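PDB 4P56: putative extracellular solute-binding protein from Bordetella bronchiseptica, which probably delivers small carboxylates to a TRAP transporter as its periplasmic solute-binding protein, and holds mandelate in its ligand pocket. Local coordinates for residues Trp49-Glu52 and Ile53-Ala56; Leu250-Gln253 and Asp254-Leu258. All blocks are in the same frame, centred on the assembly; numbering follows the deposited sequence.

Contact 1: Trp49-Glu52 and Ile53-Ala56; sequences WGEE and IRKA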
ATOM      1  N   TRP A  49      12.825  -2.702 -11.921  1.00 14.87           N
ATOM      2  CA  TRP A  49      12.767  -4.115 -11.544  1.00 12.69           C
ATOM      3  C   TRP A  49      12.724  -4.963 -12.812  1.00 10.96           C
ATOM      4  O   TRP A  49      13.385  -5.986 -12.920  1.00 10.85           O
ATOM      5  CB  TRP A  49      11.512  -4.337 -10.705  1.00 11.99           C
ATOM      6  CG  TRP A  49      11.258  -5.726 -10.207  1.00 10.61           C
ATOM      7  CD1 TRP A  49      12.017  -6.450  -9.318  1.00 10.23           C
ATOM      8  CD2 TRP A  49      10.131  -6.551 -10.529  1.00 13.14           C
ATOM      9  NE1 TRP A  49      11.412  -7.661  -9.061  1.00 11.11           N
ATOM     10  CE2 TRP A  49      10.262  -7.749  -9.799  1.00 12.44           C
ATOM     11  CE3 TRP A  49       9.016  -6.388 -11.359  1.00 13.61           C
ATOM     12  CZ2 TRP A  49       9.328  -8.784  -9.891  1.00 10.83           C
ATOM     13  CZ3 TRP A  49       8.083  -7.418 -11.438  1.00 12.21           C
ATOM     14  CH2 TRP A  49       8.249  -8.589 -10.706  1.00 12.24           C
ATOM     15  N   GLY A  50      11.944  -4.523 -13.792  1.00 11.03           N
ATOM     16  CA  GLY A  50      11.916  -5.200 -15.083  1.00 12.05           C
ATOM     17  C   GLY A  50      13.302  -5.216 -15.738  1.00 16.14           C
ATOM     18  O   GLY A  50      13.723  -6.203 -16.350  1.00 12.19           O
ATOM     19  N   GLU A  51      14.038  -4.123 -15.590  1.00 12.48           N
ATOM     20  CA  GLU A  51      15.394  -4.073 -16.137  1.00 13.09           C
ATOM     21  C   GLU A  51      16.304  -5.093 -15.415  1.00 12.55           C
ATOM     22  O   GLU A  51      17.173  -5.742 -16.041  1.00 12.96           O
ATOM     23  CB  GLU A  51      15.921  -2.651 -16.009  1.00 13.72           C
ATOM     24  CG  GLU A  51      15.390  -1.772 -17.127  1.00 20.89           C
ATOM     25  CD  GLU A  51      16.029  -2.159 -18.438  1.00 18.48           C
ATOM     26  OE1 GLU A  51      17.219  -1.826 -18.612  1.00 16.02           O
ATOM     27  OE2 GLU A  51      15.371  -2.828 -19.272  1.00 17.54           O
ATOM     28  N   GLU A  52      16.103  -5.239 -14.104  1.00 12.59           N
ATOM     29  CA  GLU A  52      16.901  -6.194 -13.335  1.00 14.20           C
ATOM     30  C   GLU A  52      16.621  -7.605 -13.829  1.00 14.10           C
ATOM     31  O   GLU A  52      17.540  -8.379 -13.966  1.00 13.07           O
ATOM     32  CB  GLU A  52      16.640  -6.095 -11.813  1.00 11.18           C
ATOM     33  CG  GLU A  52      17.186  -4.826 -11.137  1.00 14.75           C
ATOM     34  CD  GLU A  52      17.107  -4.866  -9.598  1.00 21.51           C
ATOM     35  OE1 GLU A  52      17.165  -5.957  -9.010  1.00 19.69           O
ATOM     36  OE2 GLU A  52      16.993  -3.798  -8.966  1.00 24.62           O
ATOM     37  N   ILE A  53      15.344  -7.937 -14.059  1.00 11.58           N
ATOM     38  CA  ILE A  53      14.954  -9.237 -14.576  1.00 14.19           C
ATOM     39  C   ILE A  53      15.534  -9.512 -15.990  1.00 13.27           C
ATOM     40  O   ILE A  53      16.079 -10.601 -16.282  1.00 11.94           O
ATOM     41  CB  ILE A  53      13.407  -9.353 -14.641  1.00 10.77           C
ATOM     42  CG1 ILE A  53      12.786  -9.269 -13.244  1.00 10.55           C
ATOM     43  CG2 ILE A  53      13.034 -10.647 -15.275  1.00 11.76           C
ATOM     44  CD1 ILE A  53      11.271  -8.980 -13.281  1.00 10.61           C
ATOM     45  N   ARG A  54      15.431  -8.526 -16.867  1.00 12.29           N
ATOM     46  CA  ARG A  54      16.009  -8.644 -18.207  1.00 13.17           C
ATOM     47  C   ARG A  54      17.490  -8.942 -18.117  1.00 13.35           C
ATOM     48  O   ARG A  54      18.003  -9.905 -18.709  1.00 13.67           O
ATOM     49  CB  ARG A  54      15.790  -7.356 -19.013  1.00 13.91           C
ATOM     50  CG  ARG A  54      16.336  -7.415 -20.437  1.00 14.97           C
ATOM     51  CD  ARG A  54      16.028  -6.116 -21.178  1.00 15.92           C
ATOM     52  NE  ARG A  54      16.728  -5.014 -20.541  1.00 15.86           N
ATOM     53  CZ  ARG A  54      18.032  -4.794 -20.705  1.00 19.62           C
ATOM     54  NH1 ARG A  54      18.749  -5.606 -21.468  1.00 16.98           N
ATOM     55  NH2 ARG A  54      18.630  -3.764 -20.113  1.00 16.50           N
ATOM     56  N   LYS A  55      18.216  -8.107 -17.385  1.00 13.25           N
ATOM     57  CA  LYS A  55      19.654  -8.289 -17.313  1.00 13.52           C
ATOM     58  C   LYS A  55      20.065  -9.620 -16.674  1.00 16.73           C
ATOM     59  O   LYS A  55      21.017 -10.239 -17.120  1.00 13.42           O
ATOM     60  CB  LYS A  55      20.295  -7.134 -16.560  1.00 13.57           C
ATOM     61  CG  LYS A  55      20.124  -5.795 -17.260  1.00 16.82           C
ATOM     62  CD  LYS A  55      20.583  -4.639 -16.354  1.00 14.64           C
ATOM     63  CE  LYS A  55      20.041  -3.280 -16.853  1.00 25.36           C
ATOM     64  NZ  LYS A  55      20.341  -2.140 -15.911  1.00 15.17           N
ATOM     65  N   ALA A  56      19.369 -10.036 -15.620  1.00 13.61           N
ATOM     66  CA  ALA A  56      19.709 -11.266 -14.913  1.00 16.36           C
ATOM     67  C   ALA A  56      19.331 -12.561 -15.659  1.00 17.14           C
ATOM     68  O   ALA A  56      19.749 -13.643 -15.245  1.00 17.36           O
ATOM     69  CB  ALA A  56      19.059 -11.258 -13.530  1.00 14.71           C
TER
HETATM   70  O   HOH W   1      18.557  -0.132 -16.970  1.00 15.58           O
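W49 and I53 pack against each other one helical turn apart near the C-terminal end of helix 40-56, the connecting helix of a beta-alpha-beta unit between parallel strands 28-31 and 62-65. The segment illustrates how an amphipathic helix divides its i to i+3 and i+4 contacts: apolar groups press together on the buried side, while charged groups pair on the outer one.

On the tight side, I53 CD1 sits over the middle of the six-membered ring of W49 in a CH-pi contact, 3.7 Å from its centroid and only 4° off the ring normal. The indole reaches this place because its CG stands opposite the backbone N (chi1 -180°). It is also held by NE1, which donates to the carbonyl of L261, while L258 and L63 also touch the W49 side chain. The regular helical bond from I53 N to W49 O, at 3.0 Å, joins the same two residues.

The outer side is looser and wetter. E51 bends at chi2 and lies beside R54, which grips it side-on with two nitrogens, one to each carboxylate oxygen. R54 NE meets E51 OE2 at 2.9 Å, approaching from above the carboxylate plane. K55 has no direct salt bridge to E51; one water spans the gap, donating to E51 OE1 at 2.7 Å and accepting from K55 NZ. The same OE1 takes the nearly straight bond from R54 NH2, 2.8 Å long, on its syn side but 30° out of the carboxylate plane.

Contact 2: Leu250-Gln253 and Asp254-Leu258; sequences LSKQ and DQDTL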
ATOM      1  N   LEU A 250       8.719 -20.125 -18.018  1.00 17.91           N
ATOM      2  CA  LEU A 250      10.130 -19.799 -17.839  1.00 15.12           C
ATOM      3  C   LEU A 250      10.921 -21.068 -17.533  1.00 18.41           C
ATOM      4  O   LEU A 250      10.369 -22.036 -16.998  1.00 16.81           O
ATOM      5  CB  LEU A 250      10.302 -18.819 -16.670  1.00 19.80           C
ATOM      6  CG  LEU A 250      10.191 -17.307 -16.900  1.00 23.17           C
ATOM      7  CD1 LEU A 250       8.920 -16.927 -17.599  1.00 20.41           C
ATOM      8  CD2 LEU A 250      10.295 -16.586 -15.563  1.00 21.75           C
ATOM      9  N   SER A 251      12.210 -21.075 -17.853  1.00 19.65           N
ATOM     10  CA  SER A 251      13.052 -22.208 -17.467  1.00 21.27           C
ATOM     11  C   SER A 251      13.114 -22.259 -15.936  1.00 21.27           C
ATOM     12  O   SER A 251      12.844 -21.265 -15.259  1.00 21.09           O
ATOM     13  CB  SER A 251      14.461 -22.047 -18.032  1.00 23.63           C
ATOM     14  OG  SER A 251      15.130 -20.956 -17.409  1.00 17.04           O
ATOM     15  N   LYS A 252      13.491 -23.402 -15.390  1.00 21.79           N
ATOM     16  CA  LYS A 252      13.695 -23.507 -13.955  1.00 24.22           C
ATOM     17  C   LYS A 252      14.691 -22.471 -13.445  1.00 21.87           C
ATOM     18  O   LYS A 252      14.472 -21.896 -12.381  1.00 20.30           O
ATOM     19  CB  LYS A 252      14.188 -24.894 -13.561  1.00 21.94           C
ATOM     20  CG  LYS A 252      14.565 -25.006 -12.074  1.00 26.56           C
ATOM     21  CD  LYS A 252      13.358 -24.788 -11.182  1.00 31.89           C
ATOM     22  CE  LYS A 252      13.654 -25.185  -9.735  1.00 44.09           C
ATOM     23  NZ  LYS A 252      12.700 -24.570  -8.766  1.00 41.63           N
ATOM     24  N   GLN A 253      15.781 -22.247 -14.184  1.00 17.76           N
ATOM     25  CA  GLN A 253      16.800 -21.308 -13.736  1.00 17.38           C
ATOM     26  C   GLN A 253      16.202 -19.909 -13.666  1.00 15.66           C
ATOM     27  O   GLN A 253      16.487 -19.152 -12.757  1.00 17.98           O
ATOM     28  CB  GLN A 253      18.003 -21.307 -14.689  1.00 18.52           C
ATOM     29  CG  GLN A 253      19.031 -20.216 -14.418  1.00 25.21           C
ATOM     30  CD  GLN A 253      20.110 -20.104 -15.504  1.00 32.61           C
ATOM     31  OE1 GLN A 253      19.922 -20.520 -16.645  1.00 32.00           O
ATOM     32  NE2 GLN A 253      21.238 -19.516 -15.141  1.00 40.97           N
ATOM     33  N   ASP A 254      15.371 -19.577 -14.642  1.00 16.12           N
ATOM     34  CA  ASP A 254      14.821 -18.235 -14.740  1.00 13.70           C
ATOM     35  C   ASP A 254      13.669 -18.038 -13.741  1.00 15.53           C
ATOM     36  O   ASP A 254      13.472 -16.946 -13.197  1.00 13.44           O
ATOM     37  CB  ASP A 254      14.402 -17.914 -16.182  1.00 15.47           C
ATOM     38  CG  ASP A 254      15.610 -17.606 -17.095  1.00 14.88           C
ATOM     39  OD1 ASP A 254      16.723 -17.370 -16.593  1.00 17.20           O
ATOM     40  OD2 ASP A 254      15.433 -17.536 -18.320  1.00 20.82           O
ATOM     41  N   GLN A 255      12.935 -19.111 -13.463  1.00 15.38           N
ATOM     42  CA  GLN A 255      11.957 -19.082 -12.378  1.00 13.25           C
ATOM     43  C   GLN A 255      12.671 -18.752 -11.066  1.00 14.58           C
ATOM     44  O   GLN A 255      12.249 -17.866 -10.336  1.00 14.85           O
ATOM     45  CB  GLN A 255      11.236 -20.426 -12.265  1.00 16.12           C
ATOM     46  CG  GLN A 255      10.266 -20.725 -13.409  1.00 15.66           C
ATOM     47  CD  GLN A 255       9.691 -22.137 -13.313  1.00 22.90           C
ATOM     48  OE1 GLN A 255       9.910 -22.829 -12.332  1.00 21.98           O
ATOM     49  NE2 GLN A 255       8.946 -22.553 -14.324  1.00 33.71           N
ATOM     50  N   ASP A 256      13.769 -19.448 -10.797  1.00 13.81           N
ATOM     51  CA  ASP A 256      14.550 -19.216  -9.572  1.00 14.19           C
ATOM     52  C   ASP A 256      15.061 -17.784  -9.511  1.00 13.25           C
ATOM     53  O   ASP A 256      15.001 -17.142  -8.460  1.00 12.93           O
ATOM     54  CB  ASP A 256      15.742 -20.161  -9.503  1.00 16.17           C
ATOM     55  CG  ASP A 256      15.353 -21.572  -9.137  1.00 23.42           C
ATOM     56  OD1 ASP A 256      14.185 -21.806  -8.747  1.00 24.52           O
ATOM     57  OD2 ASP A 256      16.241 -22.451  -9.239  1.00 24.62           O
ATOM     58  N   THR A 257      15.541 -17.288 -10.643  1.00 13.01           N
ATOM     59  CA  THR A 257      16.006 -15.903 -10.732  1.00 12.35           C
ATOM     60  C   THR A 257      14.882 -14.899 -10.456  1.00 12.91           C
ATOM     61  O   THR A 257      15.052 -13.981  -9.657  1.00 10.80           O
ATOM     62  CB  THR A 257      16.667 -15.617 -12.115  1.00 14.46           C
ATOM     63  OG1 THR A 257      17.844 -16.399 -12.210  1.00 15.29           O
ATOM     64  CG2 THR A 257      17.031 -14.142 -12.272  1.00 17.25           C
ATOM     65  N   LEU A 258      13.727 -15.085 -11.089  1.00 13.42           N
ATOM     66  CA  LEU A 258      12.627 -14.170 -10.880  1.00  9.46           C
ATOM     67  C   LEU A 258      12.228 -14.161  -9.403  1.00  9.97           C
ATOM     68  O   LEU A 258      11.996 -13.109  -8.807  1.00 13.71           O
ATOM     69  CB  LEU A 258      11.427 -14.534 -11.751  1.00 10.66           C
ATOM     70  CG  LEU A 258      10.190 -13.648 -11.551  1.00 11.78           C
ATOM     71  CD1 LEU A 258      10.526 -12.194 -11.781  1.00 12.73           C
ATOM     72  CD2 LEU A 258       9.050 -14.087 -12.457  1.00 13.66           C
TER
HETATM   73  O   HOH W   2      13.318 -18.827 -19.406  1.00 18.90           O
HETATM   74  O   HOH W   3      10.271 -22.967  -9.767  1.00 30.69           O
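S251 caps D254 in a local N-cap contact at the start of helix 252-260. The OG of S251 accepts from D254 N at 3.1 Å, a bond bent to 150°. With chi1 at 68°, the hydroxyl lies between the backbone N and carbonyl carbon and is turned back over the first helical turn. A water also bridges the two residues, accepting from S251 N and donating to D254 OD2 at 2.7 Å. The same OD2 forms a salt bridge with R60, so the carboxylate is held by the water and by R60.

Along the outer face, K252 bends at chi2 (64°) to bring NZ to D256 OD1, a 3.1 Å salt bridge on the syn side of the carboxylate. A second water, bound by K252 NZ, donates to Q255 OE1 at 2.6 Å, linking two side chains that cross at about a right angle.

Inward, L250 CB rests on Q255 CG at 3.8 Å, and L250 CD2 approaches L258 CD2 at 4.2 Å. L250 also touches V27 and V61, near strands 28-31 and 62-65, while T257 and L258 pack against helix 40-56.

Overall arrangement
Contact 1 comes first in the chain and is complete before contact 2 begins; their centres are about 12 Å apart. Nearly two hundred residues separate helix 40-56 from helix 252-260, yet the two helices touch directly: I53 CD1 lies 3.6 Å from L258 CD1, and A56 CB is 3.7 Å from T257 CG2. The later helix therefore packs on the beta-alpha-beta unit formed near the start of the chain, so distant parts of the sequence build one region of the fold. That region lies well out from the middle of the protein, with contact 1 centred about 23 Å and contact 2 about 27 Å from the centre of the chain.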